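Local coordinates for TPR repeat-containing protein (Cytophaga hutchinsonii, PDB 3U4T) that is of unknown function but, as a tetratricopeptide-repeat protein, probably serves as a helical scaffold for binding other proteins or peptides, at residues T70-S74 with A75-Y79; K32-S36 with P37-N41; K204-E207 with V208-G212. The protein carries 1 engineered substitution. One frame throughout, in Å; residues are numbered along the deposited sequence.

Interaction 1 of 3, residues T70-S74 with A75-Y79; sequences TKAKS and ADFEY
Asp76 reaches back from the first turn of helix 74-86 to take the N-H of Lys73, the residue at the N-cap. The bond is short and fairly straight: Lys73 N lies 2.7 Å from Asp76 OD2, with an N-H...O angle of 164°. It meets the oxygen on its anti side, 23° out of the carboxylate plane. With chi1 at -50°, CG stands beside its own backbone N, which turns the carboxylate toward the preceding loop. This bond is the N3-side half of a capping box; the other half would need an acceptor on the N-cap side chain, which a lysine lacks, and a weak backbone bond from Asp76 N to Lys73 O, at 3.2 Å, takes its place. The helix proper opens with Glu78 N bonding Ser74 O at 3.1 Å, in the carbonyl plane. Ser74 OG turns to Ala100 O in the next helix, and Glu78 forms a salt bridge with Arg107. Asp76 also links the cap to the preceding helices of the TPR array through OD1 to Asn41 ND2 and a weak OD2 bond with Tyr63 OH. The Phe77 ring turns its edge to the N-cap carbonyl, with CD2 3.1 Å from Lys73 O. Apolar packing brings Phe77 CE2 to 3.9 Å from Ala72 CB, approached obliquely. Beyond, the Phe77 and Phe64 rings meet with inclined planes.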
ATOM      1  N   THR A  70     -22.627 -22.483   4.182  1.00 22.06           N
ATOM      2  CA  THR A  70     -21.457 -23.328   4.408  1.00 38.03           C
ATOM      3  C   THR A  70     -20.521 -23.347   3.209  1.00 43.39           C
ATOM      4  O   THR A  70     -19.382 -23.795   3.314  1.00 45.07           O
ATOM      5  CB  THR A  70     -21.855 -24.789   4.772  1.00 32.08           C
ATOM      6  OG1 THR A  70     -22.589 -25.397   3.700  1.00 29.14           O
ATOM      7  CG2 THR A  70     -22.700 -24.801   6.023  1.00 35.17           C
ATOM      8  N   LYS A  71     -21.003 -22.837   2.079  1.00 34.38           N
ATOM      9  CA  LYS A  71     -20.213 -22.802   0.851  1.00 30.37           C
ATOM     10  C   LYS A  71     -19.465 -21.490   0.688  1.00 39.78           C
ATOM     11  O   LYS A  71     -18.365 -21.475   0.140  1.00 37.43           O
ATOM     12  CB  LYS A  71     -21.108 -23.015  -0.374  1.00 25.94           C
ATOM     13  CG  LYS A  71     -21.917 -24.302  -0.349  1.00 45.05           C
ATOM     14  CD  LYS A  71     -21.056 -25.552  -0.344  1.00 44.23           C
ATOM     15  CE  LYS A  71     -21.960 -26.771  -0.244  1.00 54.24           C
ATOM     16  NZ  LYS A  71     -23.095 -26.649  -1.213  1.00 52.42           N
ATOM     17  N   ALA A  72     -20.056 -20.394   1.154  1.00 37.58           N
ATOM     18  CA  ALA A  72     -19.421 -19.074   1.049  1.00 38.68           C
ATOM     19  C   ALA A  72     -17.942 -19.145   1.413  1.00 41.25           C
ATOM     20  O   ALA A  72     -17.553 -19.860   2.327  1.00 40.23           O
ATOM     21  CB  ALA A  72     -20.118 -18.088   1.949  1.00 32.74           C
ATOM     22  N   LYS A  73     -17.115 -18.396   0.700  1.00 31.57           N
ATOM     23  CA  LYS A  73     -15.682 -18.418   0.973  1.00 36.25           C
ATOM     24  C   LYS A  73     -15.161 -17.118   1.564  1.00 38.68           C
ATOM     25  O   LYS A  73     -15.847 -16.109   1.600  1.00 43.74           O
ATOM     26  CB  LYS A  73     -14.910 -18.723  -0.310  1.00 30.11           C
ATOM     27  CG  LYS A  73     -15.237 -20.053  -0.941  1.00 53.35           C
ATOM     28  CD  LYS A  73     -14.504 -21.181  -0.246  1.00 58.21           C
ATOM     29  CE  LYS A  73     -14.094 -22.241  -1.255  1.00 67.22           C
ATOM     30  NZ  LYS A  73     -12.752 -22.808  -0.940  1.00 69.02           N
ATOM     31  N   SER A  74     -13.923 -17.160   2.020  1.00 31.49           N
ATOM     32  CA  SER A  74     -13.278 -15.999   2.591  1.00 35.04           C
ATOM     33  C   SER A  74     -13.238 -14.870   1.572  1.00 35.56           C
ATOM     34  O   SER A  74     -13.447 -13.700   1.891  1.00 26.27           O
ATOM     35  CB  SER A  74     -11.862 -16.374   3.002  1.00 35.26           C
ATOM     36  OG  SER A  74     -11.152 -15.239   3.424  1.00 48.26           O
ATOM     37  N   ALA A  75     -12.983 -15.238   0.331  1.00 36.01           N
ATOM     38  CA  ALA A  75     -12.889 -14.280  -0.756  1.00 33.84           C
ATOM     39  C   ALA A  75     -14.171 -13.491  -0.982  1.00 25.21           C
ATOM     40  O   ALA A  75     -14.127 -12.297  -1.257  1.00 40.85           O
ATOM     41  CB  ALA A  75     -12.497 -15.004  -2.038  1.00 37.93           C
ATOM     42  N   ASP A  76     -15.315 -14.155  -0.892  1.00 30.39           N
ATOM     43  CA  ASP A  76     -16.584 -13.473  -1.108  1.00 25.56           C
ATOM     44  C   ASP A  76     -16.796 -12.347  -0.106  1.00 33.77           C
ATOM     45  O   ASP A  76     -17.246 -11.258  -0.478  1.00 43.52           O
ATOM     46  CB  ASP A  76     -17.730 -14.474  -1.022  1.00 27.20           C
ATOM     47  CG  ASP A  76     -17.491 -15.674  -1.887  1.00 29.23           C
ATOM     48  OD1 ASP A  76     -17.160 -15.474  -3.083  1.00 24.91           O
ATOM     49  OD2 ASP A  76     -17.636 -16.809  -1.375  1.00 39.03           O
ATOM     50  N   PHE A  77     -16.479 -12.604   1.163  1.00 18.14           N
ATOM     51  CA  PHE A  77     -16.638 -11.571   2.190  1.00 31.50           C
ATOM     52  C   PHE A  77     -15.658 -10.432   1.900  1.00 30.14           C
ATOM     53  O   PHE A  77     -15.998  -9.245   2.029  1.00 26.36           O
ATOM     54  CB  PHE A  77     -16.375 -12.154   3.580  1.00 32.08           C
ATOM     55  CG  PHE A  77     -17.438 -13.091   4.048  1.00 33.81           C
ATOM     56  CD1 PHE A  77     -18.549 -12.613   4.744  1.00 39.59           C
ATOM     57  CD2 PHE A  77     -17.365 -14.449   3.748  1.00 31.92           C
ATOM     58  CE1 PHE A  77     -19.574 -13.480   5.140  1.00 33.45           C
ATOM     59  CE2 PHE A  77     -18.384 -15.326   4.136  1.00 39.23           C
ATOM     60  CZ  PHE A  77     -19.489 -14.840   4.829  1.00 40.45           C
ATOM     61  N   GLU A  78     -14.444 -10.801   1.497  1.00 40.59           N
ATOM     62  CA  GLU A  78     -13.415  -9.816   1.170  1.00 42.95           C
ATOM     63  C   GLU A  78     -13.918  -8.828   0.122  1.00 38.88           C
ATOM     64  O   GLU A  78     -13.856  -7.617   0.328  1.00 36.83           O
ATOM     65  CB  GLU A  78     -12.158 -10.520   0.664  1.00 43.53           C
ATOM     66  CG  GLU A  78     -11.193  -9.626  -0.072  1.00 47.62           C
ATOM     67  CD  GLU A  78      -9.972 -10.383  -0.547  1.00 48.24           C
ATOM     68  OE1 GLU A  78     -10.107 -11.564  -0.940  1.00 49.81           O
ATOM     69  OE2 GLU A  78      -8.878  -9.792  -0.541  1.00 47.66           O
ATOM     70  N   TYR A  79     -14.428  -9.345  -0.994  1.00 39.45           N
ATOM     71  CA  TYR A  79     -14.940  -8.481  -2.046  1.00 35.65           C
ATOM     72  C   TYR A  79     -16.206  -7.738  -1.642  1.00 37.49           C
ATOM     73  O   TYR A  79     -16.501  -6.674  -2.179  1.00 32.41           O
ATOM     74  CB  TYR A  79     -15.171  -9.276  -3.330  1.00 32.55           C
ATOM     75  CG  TYR A  79     -13.884  -9.467  -4.100  1.00 41.56           C
ATOM     76  CD1 TYR A  79     -13.080 -10.584  -3.892  1.00 38.69           C
ATOM     77  CD2 TYR A  79     -13.404  -8.457  -4.930  1.00 36.94           C
ATOM     78  CE1 TYR A  79     -11.831 -10.683  -4.482  1.00 48.90           C
ATOM     79  CE2 TYR A  79     -12.160  -8.544  -5.521  1.00 44.03           C
ATOM     80  CZ  TYR A  79     -11.377  -9.650  -5.292  1.00 51.71           C
ATOM     81  OH  TYR A  79     -10.128  -9.694  -5.848  1.00 55.66           O
TER

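Interaction 2 of 3, residues K32-S36 with P37-N41; sequences KKYNS and PYIYN
Ser36 turns its hydroxyl to the backbone two residues on, where OG accepts a weak bond from Tyr38 N at 3.3 Å. OG lies anti to the serine's own N (chi1 171°) and thus beside the carbonyl carbon, close to the peptide that follows. The carbonyl of the same residue points elsewhere: Ser36 O sits at the edge of the Tyr40 ring, near its plane, 3.5 Å from Tyr40 CE2. Ile39 covers the same carbonyl with CG1, 4.0 Å from Ser36 O, and directs its CG2 branch to the edge of the Tyr34 ring, where Tyr34 CD2 is 4.2 Å away. The contact spans the loop after helix 19-31 and runs into helix 40-49, inside a tetratricopeptide-repeat region. The first of these helices ends in a Schellman motif with Lys33 as its C' residue, followed by an inverse gamma turn centred on Asn35. Further on, Tyr40 N donates to Pro37 O at 3.0 Å. Pro37 CG lies over the centre of the Tyr38 ring, 4.0 Å above the plane. Ile39 CG1 likewise sits 3.4 Å above the Tyr40 ring, offset toward the rim. Beyond the loop, Ile39 fills in between Phe7, Phe26 and Leu29, joining helices 6-14 and 19-31, while Tyr40 packs on Thr62 and Tyr63 of helix 53-64 and gives Glu30 a weak hydrogen bond from its hydroxyl.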
ATOM      1  N   LYS A  32     -31.629 -16.513 -18.755  1.00 78.61           N
ATOM      2  CA  LYS A  32     -32.172 -17.828 -19.078  1.00 85.55           C
ATOM      3  C   LYS A  32     -32.282 -18.642 -17.787  1.00 81.10           C
ATOM      4  O   LYS A  32     -32.358 -19.873 -17.793  1.00 83.79           O
ATOM      5  CB  LYS A  32     -31.291 -18.546 -20.109  1.00 94.57           C
ATOM      6  CG  LYS A  32     -29.859 -18.791 -19.678  1.00101.76           C
ATOM      7  CD  LYS A  32     -29.006 -19.335 -20.829  1.00101.79           C
ATOM      8  CE  LYS A  32     -29.500 -20.689 -21.325  1.00106.35           C
ATOM      9  NZ  LYS A  32     -28.586 -21.298 -22.331  1.00105.84           N
ATOM     10  N   LYS A  33     -32.280 -17.904 -16.680  1.00 78.93           N
ATOM     11  CA  LYS A  33     -32.421 -18.426 -15.324  1.00 68.20           C
ATOM     12  C   LYS A  33     -31.521 -19.573 -14.871  1.00 54.95           C
ATOM     13  O   LYS A  33     -32.009 -20.558 -14.332  1.00 52.15           O
ATOM     14  CB  LYS A  33     -33.891 -18.805 -15.080  1.00 66.62           C
ATOM     15  CG  LYS A  33     -34.867 -17.614 -15.112  1.00 75.48           C
ATOM     16  CD  LYS A  33     -34.938 -16.958 -16.494  1.00 81.26           C
ATOM     17  CE  LYS A  33     -35.684 -15.627 -16.479  1.00 81.28           C
ATOM     18  NZ  LYS A  33     -37.109 -15.766 -16.078  1.00 87.05           N
ATOM     19  N   TYR A  34     -30.213 -19.455 -15.063  1.00 45.76           N
ATOM     20  CA  TYR A  34     -29.327 -20.526 -14.614  1.00 53.31           C
ATOM     21  C   TYR A  34     -29.415 -20.579 -13.086  1.00 61.33           C
ATOM     22  O   TYR A  34     -29.109 -19.596 -12.405  1.00 60.10           O
ATOM     23  CB  TYR A  34     -27.884 -20.254 -15.037  1.00 46.52           C
ATOM     24  CG  TYR A  34     -26.973 -21.463 -14.949  1.00 65.93           C
ATOM     25  CD1 TYR A  34     -27.255 -22.624 -15.671  1.00 80.15           C
ATOM     26  CD2 TYR A  34     -25.805 -21.437 -14.176  1.00 66.71           C
ATOM     27  CE1 TYR A  34     -26.401 -23.728 -15.632  1.00 86.11           C
ATOM     28  CE2 TYR A  34     -24.940 -22.543 -14.131  1.00 62.23           C
ATOM     29  CZ  TYR A  34     -25.248 -23.680 -14.863  1.00 82.20           C
ATOM     30  OH  TYR A  34     -24.401 -24.766 -14.846  1.00 93.64           O
ATOM     31  N   ASN A  35     -29.853 -21.722 -12.560  1.00 73.95           N
ATOM     32  CA  ASN A  35     -30.002 -21.922 -11.115  1.00 67.48           C
ATOM     33  C   ASN A  35     -28.646 -22.112 -10.438  1.00 51.94           C
ATOM     34  O   ASN A  35     -28.233 -23.233 -10.138  1.00 53.90           O
ATOM     35  CB  ASN A  35     -30.874 -23.148 -10.839  1.00 79.18           C
ATOM     36  CG  ASN A  35     -31.246 -23.279  -9.377  1.00 79.05           C
ATOM     37  OD1 ASN A  35     -32.053 -22.507  -8.863  1.00 81.36           O
ATOM     38  ND2 ASN A  35     -30.654 -24.251  -8.696  1.00 76.97           N
ATOM     39  N   SER A  36     -27.958 -21.005 -10.196  1.00 42.73           N
ATOM     40  CA  SER A  36     -26.656 -21.052  -9.569  1.00 37.48           C
ATOM     41  C   SER A  36     -26.320 -19.704  -8.978  1.00 45.48           C
ATOM     42  O   SER A  36     -26.579 -18.667  -9.588  1.00 47.87           O
ATOM     43  CB  SER A  36     -25.595 -21.420 -10.594  1.00 31.06           C
ATOM     44  OG  SER A  36     -24.300 -21.279 -10.043  1.00 38.71           O
ATOM     45  N   PRO A  37     -25.775 -19.695  -7.754  1.00 45.02           N
ATOM     46  CA  PRO A  37     -25.414 -18.421  -7.127  1.00 45.12           C
ATOM     47  C   PRO A  37     -24.025 -17.949  -7.558  1.00 43.65           C
ATOM     48  O   PRO A  37     -23.717 -16.755  -7.523  1.00 23.63           O
ATOM     49  CB  PRO A  37     -25.472 -18.747  -5.636  1.00 53.54           C
ATOM     50  CG  PRO A  37     -25.115 -20.213  -5.591  1.00 44.03           C
ATOM     51  CD  PRO A  37     -25.915 -20.757  -6.738  1.00 36.38           C
ATOM     52  N   TYR A  38     -23.211 -18.903  -8.002  1.00 38.81           N
ATOM     53  CA  TYR A  38     -21.827 -18.639  -8.395  1.00 34.44           C
ATOM     54  C   TYR A  38     -21.573 -17.800  -9.624  1.00 37.31           C
ATOM     55  O   TYR A  38     -20.419 -17.609  -9.997  1.00 26.98           O
ATOM     56  CB  TYR A  38     -21.067 -19.961  -8.507  1.00 36.41           C
ATOM     57  CG  TYR A  38     -21.116 -20.735  -7.217  1.00 37.14           C
ATOM     58  CD1 TYR A  38     -20.604 -20.190  -6.044  1.00 32.51           C
ATOM     59  CD2 TYR A  38     -21.732 -21.990  -7.149  1.00 41.09           C
ATOM     60  CE1 TYR A  38     -20.707 -20.874  -4.822  1.00 46.21           C
ATOM     61  CE2 TYR A  38     -21.837 -22.682  -5.940  1.00 43.51           C
ATOM     62  CZ  TYR A  38     -21.324 -22.119  -4.783  1.00 42.81           C
ATOM     63  OH  TYR A  38     -21.425 -22.803  -3.596  1.00 43.88           O
ATOM     64  N   ILE A  39     -22.624 -17.309 -10.273  1.00 42.99           N
ATOM     65  CA  ILE A  39     -22.400 -16.448 -11.419  1.00 49.80           C
ATOM     66  C   ILE A  39     -22.371 -15.032 -10.855  1.00 48.22           C
ATOM     67  O   ILE A  39     -21.713 -14.149 -11.391  1.00 50.45           O
ATOM     68  CB  ILE A  39     -23.528 -16.558 -12.497  1.00 58.11           C
ATOM     69  CG1 ILE A  39     -24.839 -15.938 -11.998  1.00 45.11           C
ATOM     70  CG2 ILE A  39     -23.727 -18.006 -12.875  1.00 57.40           C
ATOM     71  CD1 ILE A  39     -25.919 -15.864 -13.072  1.00 38.38           C
ATOM     72  N   TYR A  40     -23.057 -14.843  -9.735  1.00 43.20           N
ATOM     73  CA  TYR A  40     -23.161 -13.540  -9.104  1.00 38.83           C
ATOM     74  C   TYR A  40     -21.917 -13.053  -8.371  1.00 33.04           C
ATOM     75  O   TYR A  40     -21.559 -11.881  -8.498  1.00 27.53           O
ATOM     76  CB  TYR A  40     -24.385 -13.528  -8.185  1.00 42.79           C
ATOM     77  CG  TYR A  40     -25.669 -13.761  -8.957  1.00 50.71           C
ATOM     78  CD1 TYR A  40     -26.225 -12.750  -9.740  1.00 51.40           C
ATOM     79  CD2 TYR A  40     -26.293 -15.005  -8.955  1.00 44.49           C
ATOM     80  CE1 TYR A  40     -27.372 -12.969 -10.507  1.00 52.88           C
ATOM     81  CE2 TYR A  40     -27.443 -15.241  -9.722  1.00 60.10           C
ATOM     82  CZ  TYR A  40     -27.978 -14.216 -10.494  1.00 58.56           C
ATOM     83  OH  TYR A  40     -29.122 -14.433 -11.239  1.00 61.59           O
ATOM     84  N   ASN A  41     -21.237 -13.913  -7.621  1.00 25.32           N
ATOM     85  CA  ASN A  41     -20.050 -13.428  -6.922  1.00 30.07           C
ATOM     86  C   ASN A  41     -18.927 -13.136  -7.909  1.00 33.70           C
ATOM     87  O   ASN A  41     -18.064 -12.308  -7.642  1.00 39.42           O
ATOM     88  CB  ASN A  41     -19.581 -14.419  -5.843  1.00 29.10           C
ATOM     89  CG  ASN A  41     -19.119 -15.749  -6.414  1.00 42.66           C
ATOM     90  OD1 ASN A  41     -19.644 -16.228  -7.414  1.00 52.54           O
ATOM     91  ND2 ASN A  41     -18.154 -16.363  -5.755  1.00 36.30           N
TER

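Interaction 3 of 3, residues K204-E207 with V208-G212; sequences KLIE and VCAPG
Pro211 brings a corner of its ring to the carbonyl of Glu207, with Pro211 CD 3.5 Å from Glu207 O; in the flat carboxylate of Glu207, OE1 forms a salt bridge with Lys204 NZ, three residues back, at 3.4 Å. The proline ring belongs to a 3-10 segment, 210-212, that carries on from helix 199-209, which lies between helices 176-189 and 217-233 in an all-helical array, consistent with a TPR-type solenoid. Within the helix, Val208 N bonds Lys204 O at 2.9 Å, nearly straight at 167°. Val208 spreads its two methyls round that acceptor, CG1 and CG2 each 3.6 Å from Lys204 O, and its side chain also touches Tyr176 and Asn174. A glycine here, without the two methyls, would probably open a gap beside Tyr176 and Asn174 and uncover Lys204 O. Leu205 and Cys209 line a buried strip: Leu205 CD1 lies 4.1 Å from Cys209 SG, and the pair packs between Leu180 and Tyr176 of helix 176-189 and Ala223 and Leu220 of helix 217-233. With chi1 at -177°, the leucine CG stands beside its own carbonyl carbon, leading the chain toward the sulfur one turn on. Ile206 keeps to the flank turned to helix 217-233, touching Ala223 and Asn224, while its CG2 methyl lies alongside Ala210 CB. Ala210 N donates to Ile206 O at 2.6 Å, tilted 27° from the carbonyl plane.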
ATOM      1  N   LYS A 204      22.910   6.160   1.195  1.00 44.62           N
ATOM      2  CA  LYS A 204      22.684   4.853   0.588  1.00 46.54           C
ATOM      3  C   LYS A 204      21.535   4.937  -0.418  1.00 42.34           C
ATOM      4  O   LYS A 204      21.541   4.250  -1.441  1.00 33.56           O
ATOM      5  CB  LYS A 204      22.369   3.814   1.662  1.00 41.00           C
ATOM      6  CG  LYS A 204      23.548   2.908   2.014  1.00 50.43           C
ATOM      7  CD  LYS A 204      23.835   1.906   0.894  1.00 61.84           C
ATOM      8  CE  LYS A 204      24.901   0.884   1.301  1.00 71.70           C
ATOM      9  NZ  LYS A 204      24.878  -0.339   0.434  1.00 72.13           N
ATOM     10  N   LEU A 205      20.555   5.788  -0.125  1.00 46.29           N
ATOM     11  CA  LEU A 205      19.411   5.975  -1.009  1.00 36.94           C
ATOM     12  C   LEU A 205      19.892   6.474  -2.364  1.00 42.97           C
ATOM     13  O   LEU A 205      19.430   6.026  -3.410  1.00 37.59           O
ATOM     14  CB  LEU A 205      18.456   7.005  -0.433  1.00 26.38           C
ATOM     15  CG  LEU A 205      17.224   7.128  -1.320  1.00 29.16           C
ATOM     16  CD1 LEU A 205      16.324   5.934  -1.065  1.00 34.19           C
ATOM     17  CD2 LEU A 205      16.476   8.391  -1.005  1.00 29.62           C
ATOM     18  N   ILE A 206      20.813   7.429  -2.334  1.00 44.19           N
ATOM     19  CA  ILE A 206      21.379   7.976  -3.562  1.00 42.01           C
ATOM     20  C   ILE A 206      22.249   6.887  -4.193  1.00 46.11           C
ATOM     21  O   ILE A 206      22.356   6.799  -5.415  1.00 45.60           O
ATOM     22  CB  ILE A 206      22.255   9.223  -3.275  1.00 31.97           C
ATOM     23  CG1 ILE A 206      21.387  10.374  -2.779  1.00 32.67           C
ATOM     24  CG2 ILE A 206      23.015   9.629  -4.525  1.00 23.00           C
ATOM     25  CD1 ILE A 206      22.197  11.597  -2.324  1.00 43.53           C
ATOM     26  N   GLU A 207      22.872   6.063  -3.352  1.00 51.05           N
ATOM     27  CA  GLU A 207      23.724   4.985  -3.848  1.00 53.75           C
ATOM     28  C   GLU A 207      22.904   4.101  -4.773  1.00 58.36           C
ATOM     29  O   GLU A 207      23.213   3.964  -5.957  1.00 58.71           O
ATOM     30  CB  GLU A 207      24.287   4.145  -2.689  1.00 57.34           C
ATOM     31  CG  GLU A 207      25.781   4.343  -2.431  1.00 74.09           C
ATOM     32  CD  GLU A 207      26.268   3.621  -1.184  1.00 86.59           C
ATOM     33  OE1 GLU A 207      26.099   2.387  -1.112  1.00 94.21           O
ATOM     34  OE2 GLU A 207      26.821   4.282  -0.276  1.00 83.63           O
ATOM     35  N   VAL A 208      21.838   3.520  -4.236  1.00 47.84           N
ATOM     36  CA  VAL A 208      20.990   2.644  -5.030  1.00 52.46           C
ATOM     37  C   VAL A 208      20.073   3.388  -6.003  1.00 51.50           C
ATOM     38  O   VAL A 208      19.504   2.783  -6.908  1.00 60.57           O
ATOM     39  CB  VAL A 208      20.130   1.741  -4.119  1.00 49.53           C
ATOM     40  CG1 VAL A 208      21.012   1.051  -3.080  1.00 47.33           C
ATOM     41  CG2 VAL A 208      19.044   2.564  -3.450  1.00 52.56           C
ATOM     42  N   CYS A 209      19.935   4.699  -5.835  1.00 35.01           N
ATOM     43  CA  CYS A 209      19.061   5.478  -6.724  1.00 36.45           C
ATOM     44  C   CYS A 209      19.703   6.329  -7.808  1.00 41.41           C
ATOM     45  O   CYS A 209      19.138   6.511  -8.878  1.00 40.07           O
ATOM     46  CB  CYS A 209      18.132   6.378  -5.906  1.00 35.50           C
ATOM     47  SG  CYS A 209      16.770   5.544  -5.091  1.00 46.51           S
ATOM     48  N   ALA A 210      20.879   6.874  -7.552  1.00 43.11           N
ATOM     49  CA  ALA A 210      21.514   7.719  -8.577  1.00 50.76           C
ATOM     50  C   ALA A 210      21.358   7.131  -9.987  1.00 54.40           C
ATOM     51  O   ALA A 210      21.039   7.816 -10.950  1.00 52.64           O
ATOM     52  CB  ALA A 210      22.971   7.936  -8.253  1.00 43.76           C
ATOM     53  N   PRO A 211      21.673   5.844 -10.120  1.00 55.84           N
ATOM     54  CA  PRO A 211      21.584   5.132 -11.394  1.00 55.04           C
ATOM     55  C   PRO A 211      20.303   5.178 -12.200  1.00 55.04           C
ATOM     56  O   PRO A 211      20.373   5.300 -13.431  1.00 49.80           O
ATOM     57  CB  PRO A 211      21.999   3.716 -11.007  1.00 58.20           C
ATOM     58  CG  PRO A 211      23.074   4.010  -9.977  1.00 57.07           C
ATOM     59  CD  PRO A 211      22.643   5.198  -9.217  1.00 56.49           C
ATOM     60  N   GLY A 212      19.140   5.096 -11.575  1.00 45.05           N
ATOM     61  CA  GLY A 212      17.960   5.149 -12.405  1.00 32.70           C
ATOM     62  C   GLY A 212      17.638   6.609 -12.715  1.00 39.70           C
ATOM     63  O   GLY A 212      16.618   6.906 -13.364  1.00 37.39           O
TER

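Overall arrangement
From the N terminus, interaction 2 comes first, rounding the loop between helices 19-31 and 40-49. Interaction 1 follows in the linker from helix 53-64 into helix 74-86, and interaction 3 lies far along the chain, where helix 199-209 runs into a 3-10 segment. Each is a continuous stretch, so the three stand in series and none nests in or crosses another. Interactions 1 and 2, with centres 16 Å apart, touch: a probable hydrogen bond joins helices 40-49 and 74-86, between which helix 53-64 intervenes in the chain, and Lys71 CB lies 3.2 Å from Tyr38 OH. Interaction 3 is on the opposite side of the chain's centre, its nearest atoms about 30 Å from interaction 1 and about 39 Å from interaction 2.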